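Local coordinates for protein migration inhibitory factor (Trichinella spiralis, PDB 1HFO) that belongs to the macrophage migration inhibitory factor family, small alpha/beta proteins related to a cytokine and assembled here as a trimer, at residues G59-G65 against Y95-L101; F18-S23 against V37-I41. All coordinates share one frame; numbering follows the deposited sequence.

Starting at the N terminus, strand 2-7 leads into helix 18-30, and contact 2 closes the first loop of the chain when 37-41 comes back to pack against 18-23. Contact 1 closes the second, larger loop: 59-65 is joined by 95-101 after helix 69-87 has crossed over. The two loops follow one another without nesting or crossing, and each belongs to a beta-alpha-beta unit. Contact 2 packs a helix on the sheet, whereas contact 1 builds the sheet itself. In strand order 38-42, 2-7, 57-63, 94-100, they lie toward the two edges that the sheet has within this chain, their centres 14 Å apart and their nearest atoms about 7 Å apart.

Contact 1 of 2, residues G59-G65 against Y95-L101; sequences GTLMSIG and YIHFVNL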
loop_
_atom_site.group_PDB
_atom_site.type_symbol
_atom_site.label_atom_id
_atom_site.label_comp_id
_atom_site.label_asym_id
_atom_site.label_seq_id
_atom_site.Cartn_x
_atom_site.Cartn_y
_atom_site.Cartn_z
ATOM N N GLY A 59 5.839 -4.570 4.737
ATOM C CA GLY A 59 4.408 -4.444 4.939
ATOM C C GLY A 59 4.075 -3.373 5.934
ATOM O O GLY A 59 4.939 -2.635 6.400
ATOM N N THR A 60 2.805 -3.315 6.300
ATOM C CA THR A 60 2.342 -2.302 7.222
ATOM C C THR A 60 1.385 -2.915 8.215
ATOM O O THR A 60 0.647 -3.811 7.854
ATOM C CB THR A 60 1.575 -1.207 6.430
ATOM O OG1 THR A 60 2.446 -0.630 5.447
ATOM C CG2 THR A 60 1.055 -0.108 7.351
ATOM N N LEU A 61 1.432 -2.463 9.457
ATOM C CA LEU A 61 0.471 -2.889 10.465
ATOM C C LEU A 61 -0.190 -1.594 10.923
ATOM O O LEU A 61 0.461 -0.747 11.536
ATOM C CB LEU A 61 1.150 -3.569 11.661
ATOM C CG LEU A 61 0.147 -3.849 12.784
ATOM C CD1 LEU A 61 -0.770 -4.953 12.294
ATOM C CD2 LEU A 61 0.826 -4.245 14.083
ATOM N N MET A 62 -1.476 -1.410 10.616
ATOM C CA MET A 62 -2.150 -0.190 11.042
ATOM C C MET A 62 -3.301 -0.524 11.982
ATOM O O MET A 62 -3.942 -1.568 11.852
ATOM C CB MET A 62 -2.659 0.600 9.834
ATOM C CG MET A 62 -3.555 -0.160 8.906
ATOM S SD MET A 62 -3.978 0.885 7.464
ATOM C CE MET A 62 -3.076 0.079 6.159
ATOM N N SER A 63 -3.546 0.362 12.937
ATOM C CA SER A 63 -4.613 0.147 13.910
ATOM C C SER A 63 -4.976 1.417 14.648
ATOM O O SER A 63 -4.132 2.303 14.833
ATOM C CB SER A 63 -4.163 -0.919 14.922
ATOM O OG SER A 63 -5.152 -1.154 15.898
ATOM N N ILE A 64 -6.229 1.521 15.084
ATOM C CA ILE A 64 -6.632 2.693 15.837
ATOM C C ILE A 64 -6.245 2.374 17.282
ATOM O O ILE A 64 -6.946 1.650 17.980
ATOM C CB ILE A 64 -8.161 2.942 15.733
ATOM C CG1 ILE A 64 -8.529 3.184 14.263
ATOM C CG2 ILE A 64 -8.549 4.065 16.644
ATOM C CD1 ILE A 64 -10.024 3.014 13.934
ATOM N N GLY A 65 -5.094 2.886 17.702
ATOM C CA GLY A 65 -4.624 2.617 19.047
ATOM C C GLY A 65 -3.805 1.337 19.131
ATOM O O GLY A 65 -3.810 0.496 18.226
ATOM N N TYR A 95 10.654 -5.340 6.295
ATOM C CA TYR A 95 10.369 -4.067 6.929
ATOM C C TYR A 95 8.888 -4.058 7.258
ATOM O O TYR A 95 8.084 -4.548 6.472
ATOM C CB TYR A 95 10.598 -2.893 5.981
ATOM C CG TYR A 95 12.020 -2.438 5.836
ATOM C CD1 TYR A 95 12.788 -2.112 6.952
ATOM C CD2 TYR A 95 12.575 -2.266 4.574
ATOM C CE1 TYR A 95 14.094 -1.619 6.801
ATOM C CE2 TYR A 95 13.872 -1.775 4.414
ATOM C CZ TYR A 95 14.620 -1.456 5.526
ATOM O OH TYR A 95 15.905 -0.972 5.355
ATOM N N ILE A 96 8.549 -3.486 8.401
ATOM C CA ILE A 96 7.150 -3.335 8.775
ATOM C C ILE A 96 6.927 -1.893 9.234
ATOM O O ILE A 96 7.598 -1.410 10.145
ATOM C CB ILE A 96 6.725 -4.288 9.919
ATOM C CG1 ILE A 96 6.849 -5.743 9.459
ATOM C CG2 ILE A 96 5.272 -3.955 10.349
ATOM C CD1 ILE A 96 6.150 -6.067 8.145
ATOM N N HIS A 97 5.983 -1.209 8.594
ATOM C CA HIS A 97 5.673 0.150 8.976
ATOM C C HIS A 97 4.491 0.118 9.930
ATOM O O HIS A 97 3.417 -0.385 9.574
ATOM C CB HIS A 97 5.283 1.002 7.767
ATOM C CG HIS A 97 5.105 2.453 8.103
ATOM N ND1 HIS A 97 4.361 3.316 7.328
ATOM C CD2 HIS A 97 5.555 3.183 9.151
ATOM C CE1 HIS A 97 4.361 4.515 7.884
ATOM N NE2 HIS A 97 5.077 4.462 8.992
ATOM N N PHE A 98 4.697 0.644 11.129
ATOM C CA PHE A 98 3.660 0.686 12.152
ATOM C C PHE A 98 2.926 2.022 12.080
ATOM O O PHE A 98 3.536 3.100 12.150
ATOM C CB PHE A 98 4.287 0.477 13.536
ATOM C CG PHE A 98 4.941 -0.872 13.705
ATOM C CD1 PHE A 98 4.166 -2.025 13.838
ATOM C CD2 PHE A 98 6.335 -0.994 13.712
ATOM C CE1 PHE A 98 4.760 -3.284 13.971
ATOM C CE2 PHE A 98 6.943 -2.249 13.847
ATOM C CZ PHE A 98 6.158 -3.398 13.976
ATOM N N VAL A 99 1.609 1.946 11.909
ATOM C CA VAL A 99 0.790 3.141 11.785
ATOM C C VAL A 99 -0.338 3.227 12.794
ATOM O O VAL A 99 -1.190 2.341 12.855
ATOM C CB VAL A 99 0.163 3.219 10.377
ATOM C CG1 VAL A 99 -0.616 4.510 10.238
ATOM C CG2 VAL A 99 1.252 3.103 9.304
ATOM N N ASN A 100 -0.351 4.303 13.572
ATOM C CA ASN A 100 -1.390 4.540 14.567
ATOM C C ASN A 100 -2.429 5.423 13.869
ATOM O O ASN A 100 -2.158 6.583 13.562
ATOM C CB ASN A 100 -0.778 5.256 15.775
ATOM C CG ASN A 100 -1.812 5.674 16.811
ATOM O OD1 ASN A 100 -2.908 5.114 16.889
ATOM N ND2 ASN A 100 -1.447 6.659 17.638
ATOM N N LEU A 101 -3.599 4.856 13.591
ATOM C CA LEU A 101 -4.670 5.569 12.893
ATOM C C LEU A 101 -5.607 6.342 13.815
ATOM O O LEU A 101 -5.792 5.982 14.973
ATOM C CB LEU A 101 -5.516 4.560 12.103
ATOM C CG LEU A 101 -4.726 3.630 11.180
ATOM C CD1 LEU A 101 -5.512 2.363 10.854
ATOM C CD2 LEU A 101 -4.369 4.388 9.915
HETATM O O HOH W 1 2.722 2.176 5.228
#
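The F98 ring meets L61 at its edge, where L61 CD2 comes near the ring plane 4.0 Å from F98 CD1, while one face carries I96 CG2 from its own strand. On the other side of the sheet, V99 CG2 lies against one face of the H97 imidazole, toward its rim, and also touches T60 CG2 at 3.8 Å. A water in the imidazole plane bridges H97 ND1 and T60 OG1; T60 thus offers a methyl to V99 and a hydroxyl to the water. Between these two layers of side chains the strands run parallel, each N-H and C=O of the odd residues 59-63 engaging 95-101. V99 N reaches L61 O at 3.0 Å, nearly straight (172°), whereas L101 N approaches S63 O from above the carbonyl plane.

M62 CB lies 3.5 Å from L101 CD1. G65 N donates to N100 OD1 at 3.2 Å, so the asparagine's side-chain carbonyl takes up a backbone N-H of the loop; S63 OG reaches G65 O. I96 CD1 lies over the backbone of G59, 3.7 Å from G59 N, where a side chain would point; glycine's hydrogen lets it come that close.

This pair completes the strand 57-63, helix 69-87, strand 94-100 unit. Apolar L61, I96 and F98 suit the helix-covered face: F80 of helix 69-87 packs on I96, H75 and L79 on F98, and V26 of helix 18-30 on L61; strand 2-7 flanks 57-63.

Contact 2 of 2, residues F18-S23 against V37-I41; sequences FLSSTS and VAVHI
With CG1 of V39 anti to its backbone N (chi1 178°), that methyl stands up between L19 and T22, 3.7 Å from L19 CD2 and equally far from T22 CG2, while V39 CG2 meets S23 OG at 3.4 Å. F18 likewise extends its ring away from its backbone N (chi1 178°), bringing F18 CE2 to 3.9 Å from I41 CD1. Branched V39 and I41 suit a strand whose alternate side chains rise toward a helix, and V37 continues the row with CG1 against the backbone of S23.

Here the helix of a beta-alpha-beta unit (strand 2-7, helix 18-30, strand 38-42) packs on the sheet of the MIF fold. The two hydroxyls each donate back to their own helix: T22 OG1 donates to F18 O at 2.6 Å and sits over the centre of the F18 ring, and S23 OG donates to L19 O at 2.7 Å. Each of these carbonyls also takes its helical N-H from the opposite face. T22 OG1 is also hydrogen-bonded to H82 of helix 69-87. A water donates to both S23 OG and V37 O, linking helix to strand. L87 of helix 69-87 touches F18 and I41, and 38-41 pairs antiparallel with a strand of the third subunit.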
loop_
_atom_site.group_PDB
_atom_site.type_symbol
_atom_site.label_atom_id
_atom_site.label_comp_id
_atom_site.label_asym_id
_atom_site.label_seq_id
_atom_site.Cartn_x
_atom_site.Cartn_y
_atom_site.Cartn_z
ATOM N N PHE A 18 -1.578 -19.609 7.668
ATOM C CA PHE A 18 -0.940 -18.301 7.775
ATOM C C PHE A 18 -1.932 -17.201 8.188
ATOM O O PHE A 18 -1.655 -16.423 9.097
ATOM C CB PHE A 18 -0.296 -17.908 6.447
ATOM C CG PHE A 18 0.345 -16.557 6.484
ATOM C CD1 PHE A 18 1.534 -16.364 7.180
ATOM C CD2 PHE A 18 -0.280 -15.462 5.906
ATOM C CE1 PHE A 18 2.098 -15.103 7.316
ATOM C CE2 PHE A 18 0.279 -14.166 6.036
ATOM C CZ PHE A 18 1.467 -13.993 6.744
ATOM N N LEU A 19 -3.075 -17.145 7.516
ATOM C CA LEU A 19 -4.069 -16.113 7.807
ATOM C C LEU A 19 -4.613 -16.274 9.215
ATOM O O LEU A 19 -4.752 -15.300 9.948
ATOM C CB LEU A 19 -5.197 -16.157 6.776
ATOM C CG LEU A 19 -4.733 -15.842 5.349
ATOM C CD1 LEU A 19 -5.855 -16.063 4.368
ATOM C CD2 LEU A 19 -4.218 -14.403 5.297
ATOM N N SER A 20 -4.904 -17.506 9.625
ATOM C CA SER A 20 -5.407 -17.679 10.973
ATOM C C SER A 20 -4.372 -17.303 12.043
ATOM O O SER A 20 -4.676 -16.560 12.970
ATOM C CB SER A 20 -5.880 -19.129 11.191
ATOM O OG SER A 20 -4.804 -20.045 11.085
ATOM N N SER A 21 -3.148 -17.812 11.916
ATOM C CA SER A 21 -2.128 -17.533 12.920
ATOM C C SER A 21 -1.767 -16.059 12.981
ATOM O O SER A 21 -1.484 -15.545 14.056
ATOM C CB SER A 21 -0.857 -18.353 12.675
ATOM O OG SER A 21 -0.271 -18.108 11.410
ATOM N N THR A 22 -1.773 -15.406 11.826
ATOM C CA THR A 22 -1.439 -13.990 11.763
ATOM C C THR A 22 -2.610 -13.182 12.339
ATOM O O THR A 22 -2.406 -12.241 13.105
ATOM C CB THR A 22 -1.131 -13.591 10.306
ATOM O OG1 THR A 22 -0.128 -14.475 9.761
ATOM C CG2 THR A 22 -0.624 -12.164 10.248
ATOM N N SER A 23 -3.838 -13.572 12.001
ATOM C CA SER A 23 -5.014 -12.858 12.542
ATOM C C SER A 23 -5.003 -12.939 14.069
ATOM O O SER A 23 -5.255 -11.967 14.773
ATOM C CB SER A 23 -6.307 -13.477 12.045
ATOM O OG SER A 23 -6.463 -13.335 10.650
ATOM N N VAL A 37 -9.961 -7.762 12.716
ATOM C CA VAL A 37 -8.615 -7.954 12.171
ATOM C C VAL A 37 -8.603 -8.425 10.722
ATOM O O VAL A 37 -9.220 -9.450 10.378
ATOM C CB VAL A 37 -7.820 -8.973 13.005
ATOM C CG1 VAL A 37 -6.426 -9.192 12.373
ATOM C CG2 VAL A 37 -7.689 -8.481 14.414
ATOM N N ALA A 38 -7.906 -7.674 9.866
ATOM C CA ALA A 38 -7.794 -8.055 8.467
ATOM C C ALA A 38 -6.333 -8.346 8.188
ATOM O O ALA A 38 -5.444 -7.607 8.623
ATOM C CB ALA A 38 -8.298 -6.933 7.544
ATOM N N VAL A 39 -6.106 -9.443 7.482
ATOM C CA VAL A 39 -4.757 -9.864 7.116
ATOM C C VAL A 39 -4.701 -10.092 5.625
ATOM O O VAL A 39 -5.557 -10.757 5.045
ATOM C CB VAL A 39 -4.369 -11.164 7.827
ATOM C CG1 VAL A 39 -2.936 -11.592 7.368
ATOM C CG2 VAL A 39 -4.391 -10.957 9.326
ATOM N N HIS A 40 -3.638 -9.580 5.002
ATOM C CA HIS A 40 -3.470 -9.686 3.566
ATOM C C HIS A 40 -2.012 -9.987 3.244
ATOM O O HIS A 40 -1.126 -9.396 3.858
ATOM C CB HIS A 40 -3.816 -8.345 2.930
ATOM C CG HIS A 40 -3.363 -8.204 1.510
ATOM N ND1 HIS A 40 -2.576 -7.153 1.086
ATOM C CD2 HIS A 40 -3.622 -8.947 0.411
ATOM C CE1 HIS A 40 -2.375 -7.256 -0.215
ATOM N NE2 HIS A 40 -3.000 -8.335 -0.649
ATOM N N ILE A 41 -1.791 -10.905 2.309
ATOM C CA ILE A 41 -0.432 -11.197 1.856
ATOM C C ILE A 41 -0.471 -11.271 0.343
ATOM O O ILE A 41 -1.291 -11.978 -0.246
ATOM C CB ILE A 41 0.145 -12.509 2.437
ATOM C CG1 ILE A 41 1.616 -12.633 2.019
ATOM C CG2 ILE A 41 -0.667 -13.705 1.944
ATOM C CD1 ILE A 41 2.394 -13.698 2.804
HETATM O O HOH W 2 -8.353 -11.861 9.533
#